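Local coordinates for protein 11S globulin (Wrightia tinctoria, PDB 5WXU) that probably serves as a seed storage protein, assembling as a hexamer, and binds the plant hormone auxin (indole-3-acetic acid), at residues Q330-I344 with K396-T410. Numbering follows the deposited sequence.
Sequences QLSANREYLYPNAMI and KQAGPQGLELYTVKT
R335 and Y406 face each other as a non-hydrogen-bonded pair where strands 332-338 and 402-409 run antiparallel in one sheet of the C-terminal cupin beta-barrel. Their axes come within 4.6 Å. CG of R335 sits over one face of the Y406 ring, 4.0 Å from its centroid, a CH-pi contact that suits the long aliphatic stem of an arginine. With CG anti to the backbone N (chi1 -176°) and a bend at chi3, the stem passes the ring and brings NH1 to OE2 of E404, at 2.9 Å. This salt bridge uses the anti lone pair of OE2, and the guanidinium and carboxylate planes stand 88° apart. Were R335 shortened to an alanine, the Y406 ring would probably lose the aliphatic cover on that face and E404 OE2 this charged mate.

OE2 also meets R360, while T359 holds OE1; R335 itself gives NE to L299 O, and its NH1 also forms a salt bridge with E273 of a neighbouring subunit, which ties this charge cluster to the subunit interface. On the other side of the sheet, inside the barrel, OE1 of E336 lies 3.6 Å from NZ of K396, a long salt bridge spanning the two sheets. L338 adds apolar packing there, its CB 3.8 Å from CB of A398.

Beyond L338 the segment 330-344 passes into the second sheet through a type II turn at Y339-A342, while 396-410 comes the other way through a type I turn at G399-G402. G402, at phi 90°, adopts a backbone shape that calls for glycine. M343 pairs with Q397, whose extended side chain reaches across to the turn before M343: NE2 donates to the backbone O of N341 at 2.8 Å, almost straight, with that oxygen in the plane of the Q397 amide.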
loop_
_atom_site.group_PDB
_atom_site.type_symbol
_atom_site.label_atom_id
_atom_site.label_comp_id
_atom_site.label_asym_id
_atom_site.label_seq_id
_atom_site.Cartn_x
_atom_site.Cartn_y
_atom_site.Cartn_z
ATOM N N GLN B 330 -11.751 1.616 10.001
ATOM C CA GLN B 330 -10.930 1.533 11.226
ATOM C C GLN B 330 -11.824 1.156 12.423
ATOM O O GLN B 330 -11.724 1.734 13.482
ATOM C CB GLN B 330 -10.218 2.861 11.491
ATOM C CG GLN B 330 -9.495 3.306 10.211
ATOM C CD GLN B 330 -8.388 4.278 10.495
ATOM O OE1 GLN B 330 -8.507 5.096 11.376
ATOM N NE2 GLN B 330 -7.306 4.203 9.714
ATOM N N LEU B 331 -12.639 0.135 12.216
ATOM C CA LEU B 331 -13.487 -0.444 13.273
ATOM C C LEU B 331 -13.407 -1.967 13.222
ATOM O O LEU B 331 -13.057 -2.565 12.156
ATOM C CB LEU B 331 -14.927 0.022 13.051
ATOM C CG LEU B 331 -15.202 1.515 13.243
ATOM C CD1 LEU B 331 -16.567 1.824 12.646
ATOM C CD2 LEU B 331 -15.228 1.881 14.724
ATOM N N SER B 332 -13.739 -2.583 14.375
ATOM C CA SER B 332 -13.752 -4.027 14.533
ATOM C C SER B 332 -14.949 -4.347 15.431
ATOM O O SER B 332 -15.414 -3.470 16.156
ATOM C CB SER B 332 -12.506 -4.511 15.323
ATOM O OG SER B 332 -11.252 -4.194 14.786
ATOM N N ALA B 333 -15.309 -5.621 15.472
ATOM C CA ALA B 333 -16.305 -6.068 16.472
ATOM C C ALA B 333 -16.107 -7.474 16.844
ATOM O O ALA B 333 -15.274 -8.130 16.306
ATOM C CB ALA B 333 -17.705 -5.888 15.867
ATOM N N ASN B 334 -16.782 -7.898 17.906
ATOM C CA ASN B 334 -16.810 -9.311 18.333
ATOM C C ASN B 334 -18.130 -9.636 19.012
ATOM O O ASN B 334 -18.826 -8.743 19.414
ATOM C CB ASN B 334 -15.584 -9.685 19.145
ATOM C CG ASN B 334 -15.619 -9.144 20.553
ATOM O OD1 ASN B 334 -16.643 -9.250 21.205
ATOM N ND2 ASN B 334 -14.523 -8.618 21.036
ATOM N N ARG B 335 -18.420 -10.923 19.081
ATOM C CA ARG B 335 -19.512 -11.484 19.863
ATOM C C ARG B 335 -18.835 -12.390 20.847
ATOM O O ARG B 335 -18.062 -13.295 20.415
ATOM C CB ARG B 335 -20.489 -12.262 19.011
ATOM C CG ARG B 335 -21.659 -12.723 19.916
ATOM C CD ARG B 335 -22.762 -13.472 19.178
ATOM N NE ARG B 335 -22.332 -14.794 18.789
ATOM C CZ ARG B 335 -22.578 -15.941 19.445
ATOM N NH1 ARG B 335 -23.349 -16.003 20.523
ATOM N NH2 ARG B 335 -22.092 -17.048 18.910
ATOM N N GLU B 336 -19.153 -12.243 22.144
ATOM C CA GLU B 336 -18.647 -13.176 23.140
ATOM C C GLU B 336 -19.843 -13.833 23.789
ATOM O O GLU B 336 -20.837 -13.181 24.136
ATOM C CB GLU B 336 -17.839 -12.459 24.219
ATOM C CG GLU B 336 -16.609 -11.713 23.762
ATOM C CD GLU B 336 -15.921 -11.008 24.939
ATOM O OE1 GLU B 336 -16.622 -10.637 25.885
ATOM O OE2 GLU B 336 -14.687 -10.827 24.907
ATOM N N TYR B 337 -19.776 -15.155 23.897
ATOM C CA TYR B 337 -20.809 -15.967 24.547
ATOM C C TYR B 337 -20.117 -16.755 25.656
ATOM O O TYR B 337 -19.230 -17.535 25.418
ATOM C CB TYR B 337 -21.553 -16.836 23.547
ATOM C CG TYR B 337 -22.684 -17.535 24.193
ATOM C CD1 TYR B 337 -23.882 -16.854 24.477
ATOM C CD2 TYR B 337 -22.536 -18.832 24.633
ATOM C CE1 TYR B 337 -24.937 -17.480 25.168
ATOM C CE2 TYR B 337 -23.558 -19.476 25.314
ATOM C CZ TYR B 337 -24.759 -18.810 25.570
ATOM O OH TYR B 337 -25.749 -19.508 26.216
ATOM N N LEU B 338 -20.553 -16.526 26.888
ATOM C CA LEU B 338 -20.068 -17.248 28.031
ATOM C C LEU B 338 -21.148 -18.110 28.619
ATOM O O LEU B 338 -22.249 -17.667 28.883
ATOM C CB LEU B 338 -19.521 -16.311 29.109
ATOM C CG LEU B 338 -18.302 -15.495 28.686
ATOM C CD1 LEU B 338 -17.966 -14.491 29.770
ATOM C CD2 LEU B 338 -17.116 -16.389 28.369
ATOM N N TYR B 339 -20.765 -19.365 28.855
ATOM C CA TYR B 339 -21.573 -20.240 29.665
ATOM C C TYR B 339 -21.636 -19.806 31.104
ATOM O O TYR B 339 -20.826 -19.027 31.614
ATOM C CB TYR B 339 -21.084 -21.675 29.550
ATOM C CG TYR B 339 -21.284 -22.284 28.177
ATOM C CD1 TYR B 339 -22.569 -22.526 27.696
ATOM C CD2 TYR B 339 -20.237 -22.641 27.387
ATOM C CE1 TYR B 339 -22.770 -23.077 26.443
ATOM C CE2 TYR B 339 -20.412 -23.204 26.128
ATOM C CZ TYR B 339 -21.666 -23.407 25.644
ATOM O OH TYR B 339 -21.811 -23.960 24.379
ATOM N N PRO B 340 -22.611 -20.398 31.852
ATOM C CA PRO B 340 -22.704 -19.880 33.202
ATOM C C PRO B 340 -21.426 -19.976 34.013
ATOM O O PRO B 340 -20.761 -20.988 33.979
ATOM C CB PRO B 340 -23.842 -20.729 33.820
ATOM C CG PRO B 340 -24.704 -21.024 32.690
ATOM C CD PRO B 340 -23.780 -21.178 31.457
ATOM N N ASN B 341 -21.074 -18.905 34.721
ATOM C CA ASN B 341 -19.860 -18.819 35.522
ATOM C C ASN B 341 -18.489 -18.811 34.789
ATOM O O ASN B 341 -17.447 -18.709 35.456
ATOM C CB ASN B 341 -19.814 -19.915 36.572
ATOM C CG ASN B 341 -21.107 -19.977 37.375
ATOM O OD1 ASN B 341 -21.751 -21.034 37.447
ATOM N ND2 ASN B 341 -21.491 -18.854 37.940
ATOM N N ALA B 342 -18.511 -18.875 33.458
ATOM C CA ALA B 342 -17.256 -18.832 32.649
ATOM C C ALA B 342 -16.718 -17.391 32.584
ATOM O O ALA B 342 -17.455 -16.385 32.887
ATOM C CB ALA B 342 -17.567 -19.380 31.263
ATOM N N MET B 343 -15.413 -17.252 32.271
ATOM C CA MET B 343 -14.744 -15.940 32.268
ATOM C C MET B 343 -14.043 -15.736 30.929
ATOM O O MET B 343 -13.727 -16.718 30.212
ATOM C CB MET B 343 -13.683 -15.852 33.355
ATOM C CG MET B 343 -14.317 -15.834 34.733
ATOM S SD MET B 343 -12.933 -15.967 35.891
ATOM C CE MET B 343 -13.319 -14.715 37.071
ATOM N N ILE B 344 -13.914 -14.462 30.560
ATOM C CA ILE B 344 -12.901 -14.090 29.600
ATOM C C ILE B 344 -11.668 -13.743 30.423
ATOM O O ILE B 344 -11.763 -13.119 31.515
ATOM C CB ILE B 344 -13.328 -12.887 28.736
ATOM C CG1 ILE B 344 -14.572 -13.179 27.883
ATOM C CG2 ILE B 344 -12.231 -12.516 27.763
ATOM C CD1 ILE B 344 -14.433 -14.228 26.813
ATOM N N LYS B 396 -14.205 -10.184 33.166
ATOM C CA LYS B 396 -15.623 -10.455 33.042
ATOM C C LYS B 396 -15.855 -11.901 33.498
ATOM O O LYS B 396 -15.063 -12.804 33.175
ATOM C CB LYS B 396 -16.144 -10.310 31.567
ATOM C CG LYS B 396 -15.721 -9.044 30.800
ATOM C CD LYS B 396 -16.387 -8.905 29.389
ATOM C CE LYS B 396 -15.405 -8.738 28.219
ATOM N NZ LYS B 396 -15.677 -7.499 27.402
ATOM N N GLN B 397 -16.963 -12.117 34.228
ATOM C CA GLN B 397 -17.430 -13.471 34.558
ATOM C C GLN B 397 -18.929 -13.502 34.391
ATOM O O GLN B 397 -19.637 -12.601 34.901
ATOM C CB GLN B 397 -17.138 -13.829 35.992
ATOM C CG GLN B 397 -17.598 -15.249 36.346
ATOM C CD GLN B 397 -17.017 -15.750 37.627
ATOM O OE1 GLN B 397 -16.726 -14.980 38.550
ATOM N NE2 GLN B 397 -16.867 -17.074 37.712
ATOM N N ALA B 398 -19.398 -14.523 33.729
ATOM C CA ALA B 398 -20.855 -14.666 33.490
ATOM C C ALA B 398 -21.508 -15.090 34.788
ATOM O O ALA B 398 -20.901 -15.797 35.626
ATOM C CB ALA B 398 -21.167 -15.700 32.453
ATOM N N GLY B 399 -22.748 -14.691 34.934
ATOM C CA GLY B 399 -23.549 -15.200 36.036
ATOM C C GLY B 399 -24.185 -16.513 35.679
ATOM O O GLY B 399 -23.894 -17.150 34.661
ATOM N N PRO B 400 -25.143 -16.963 36.530
ATOM C CA PRO B 400 -25.804 -18.249 36.374
ATOM C C PRO B 400 -26.637 -18.498 35.096
ATOM O O PRO B 400 -26.919 -19.646 34.797
ATOM C CB PRO B 400 -26.666 -18.344 37.663
ATOM C CG PRO B 400 -26.841 -16.962 38.112
ATOM C CD PRO B 400 -25.746 -16.109 37.589
ATOM N N GLN B 401 -26.942 -17.468 34.320
ATOM C CA GLN B 401 -27.729 -17.605 33.078
ATOM C C GLN B 401 -26.789 -17.441 31.861
ATOM O O GLN B 401 -27.266 -17.448 30.717
ATOM C CB GLN B 401 -28.890 -16.584 32.967
ATOM C CG GLN B 401 -30.157 -16.962 33.772
ATOM C CD GLN B 401 -29.860 -16.918 35.253
ATOM O OE1 GLN B 401 -29.360 -15.881 35.762
ATOM N NE2 GLN B 401 -30.102 -18.052 35.963
ATOM N N GLY B 402 -25.491 -17.262 32.096
ATOM C CA GLY B 402 -24.615 -17.060 30.932
ATOM C C GLY B 402 -24.564 -15.584 30.687
ATOM O O GLY B 402 -25.165 -14.783 31.414
ATOM N N LEU B 403 -23.875 -15.195 29.620
ATOM C CA LEU B 403 -23.654 -13.808 29.307
ATOM C C LEU B 403 -23.320 -13.754 27.807
ATOM O O LEU B 403 -22.476 -14.490 27.352
ATOM C CB LEU B 403 -22.512 -13.170 30.147
ATOM C CG LEU B 403 -22.153 -11.720 29.703
ATOM C CD1 LEU B 403 -23.337 -10.806 29.992
ATOM C CD2 LEU B 403 -20.964 -11.289 30.476
ATOM N N GLU B 404 -24.052 -12.960 27.057
ATOM C CA GLU B 404 -23.763 -12.704 25.639
ATOM C C GLU B 404 -23.555 -11.191 25.491
ATOM O O GLU B 404 -24.346 -10.368 25.969
ATOM C CB GLU B 404 -24.861 -13.136 24.690
ATOM C CG GLU B 404 -24.420 -12.973 23.199
ATOM C CD GLU B 404 -25.555 -13.271 22.277
ATOM O OE1 GLU B 404 -26.631 -12.716 22.502
ATOM O OE2 GLU B 404 -25.450 -14.167 21.412
ATOM N N LEU B 405 -22.466 -10.821 24.811
ATOM C CA LEU B 405 -22.121 -9.434 24.549
ATOM C C LEU B 405 -21.734 -9.315 23.062
ATOM O O LEU B 405 -21.124 -10.224 22.492
ATOM C CB LEU B 405 -20.800 -9.096 25.315
ATOM C CG LEU B 405 -20.515 -9.305 26.771
ATOM C CD1 LEU B 405 -19.117 -8.837 27.103
ATOM C CD2 LEU B 405 -21.515 -8.495 27.612
ATOM N N TYR B 406 -22.021 -8.166 22.491
ATOM C CA TYR B 406 -21.429 -7.669 21.233
ATOM C C TYR B 406 -20.597 -6.423 21.565
ATOM O O TYR B 406 -21.056 -5.532 22.294
ATOM C CB TYR B 406 -22.444 -7.312 20.200
ATOM C CG TYR B 406 -23.225 -8.463 19.617
ATOM C CD1 TYR B 406 -24.308 -9.084 20.328
ATOM C CD2 TYR B 406 -22.938 -8.957 18.345
ATOM C CE1 TYR B 406 -24.994 -10.121 19.775
ATOM C CE2 TYR B 406 -23.668 -9.996 17.797
ATOM C CZ TYR B 406 -24.697 -10.561 18.506
ATOM O OH TYR B 406 -25.437 -11.579 17.988
ATOM N N THR B 407 -19.389 -6.362 21.018
ATOM C CA THR B 407 -18.440 -5.288 21.292
ATOM C C THR B 407 -17.971 -4.686 20.019
ATOM O O THR B 407 -17.759 -5.397 19.050
ATOM C CB THR B 407 -17.273 -5.804 22.100
ATOM O OG1 THR B 407 -17.795 -6.356 23.331
ATOM C CG2 THR B 407 -16.357 -4.784 22.448
ATOM N N VAL B 408 -17.949 -3.370 20.011
ATOM C CA VAL B 408 -17.396 -2.563 18.879
ATOM C C VAL B 408 -16.112 -2.020 19.388
ATOM O O VAL B 408 -16.036 -1.476 20.506
ATOM C CB VAL B 408 -18.354 -1.428 18.521
ATOM C CG1 VAL B 408 -17.676 -0.459 17.510
ATOM C CG2 VAL B 408 -19.592 -2.055 17.950
ATOM N N LYS B 409 -15.045 -2.058 18.547
ATOM C CA LYS B 409 -13.747 -1.532 19.000
ATOM C C LYS B 409 -13.256 -0.525 17.998
ATOM O O LYS B 409 -13.507 -0.676 16.786
ATOM C CB LYS B 409 -12.708 -2.624 19.207
ATOM C CG LYS B 409 -13.042 -3.573 20.345
ATOM C CD LYS B 409 -11.948 -4.564 20.618
ATOM C CE LYS B 409 -12.481 -5.567 21.638
ATOM N NZ LYS B 409 -11.335 -6.282 22.276
ATOM N N THR B 410 -12.596 0.523 18.497
ATOM C CA THR B 410 -12.250 1.706 17.667
ATOM C C THR B 410 -10.885 1.555 16.944
ATOM O O THR B 410 -10.077 2.508 16.862
ATOM C CB THR B 410 -12.244 2.998 18.470
ATOM O OG1 THR B 410 -11.330 2.896 19.577
ATOM C CG2 THR B 410 -13.551 3.341 19.032
HETATM O O HOH W 1 -21.029 -16.404 38.225
#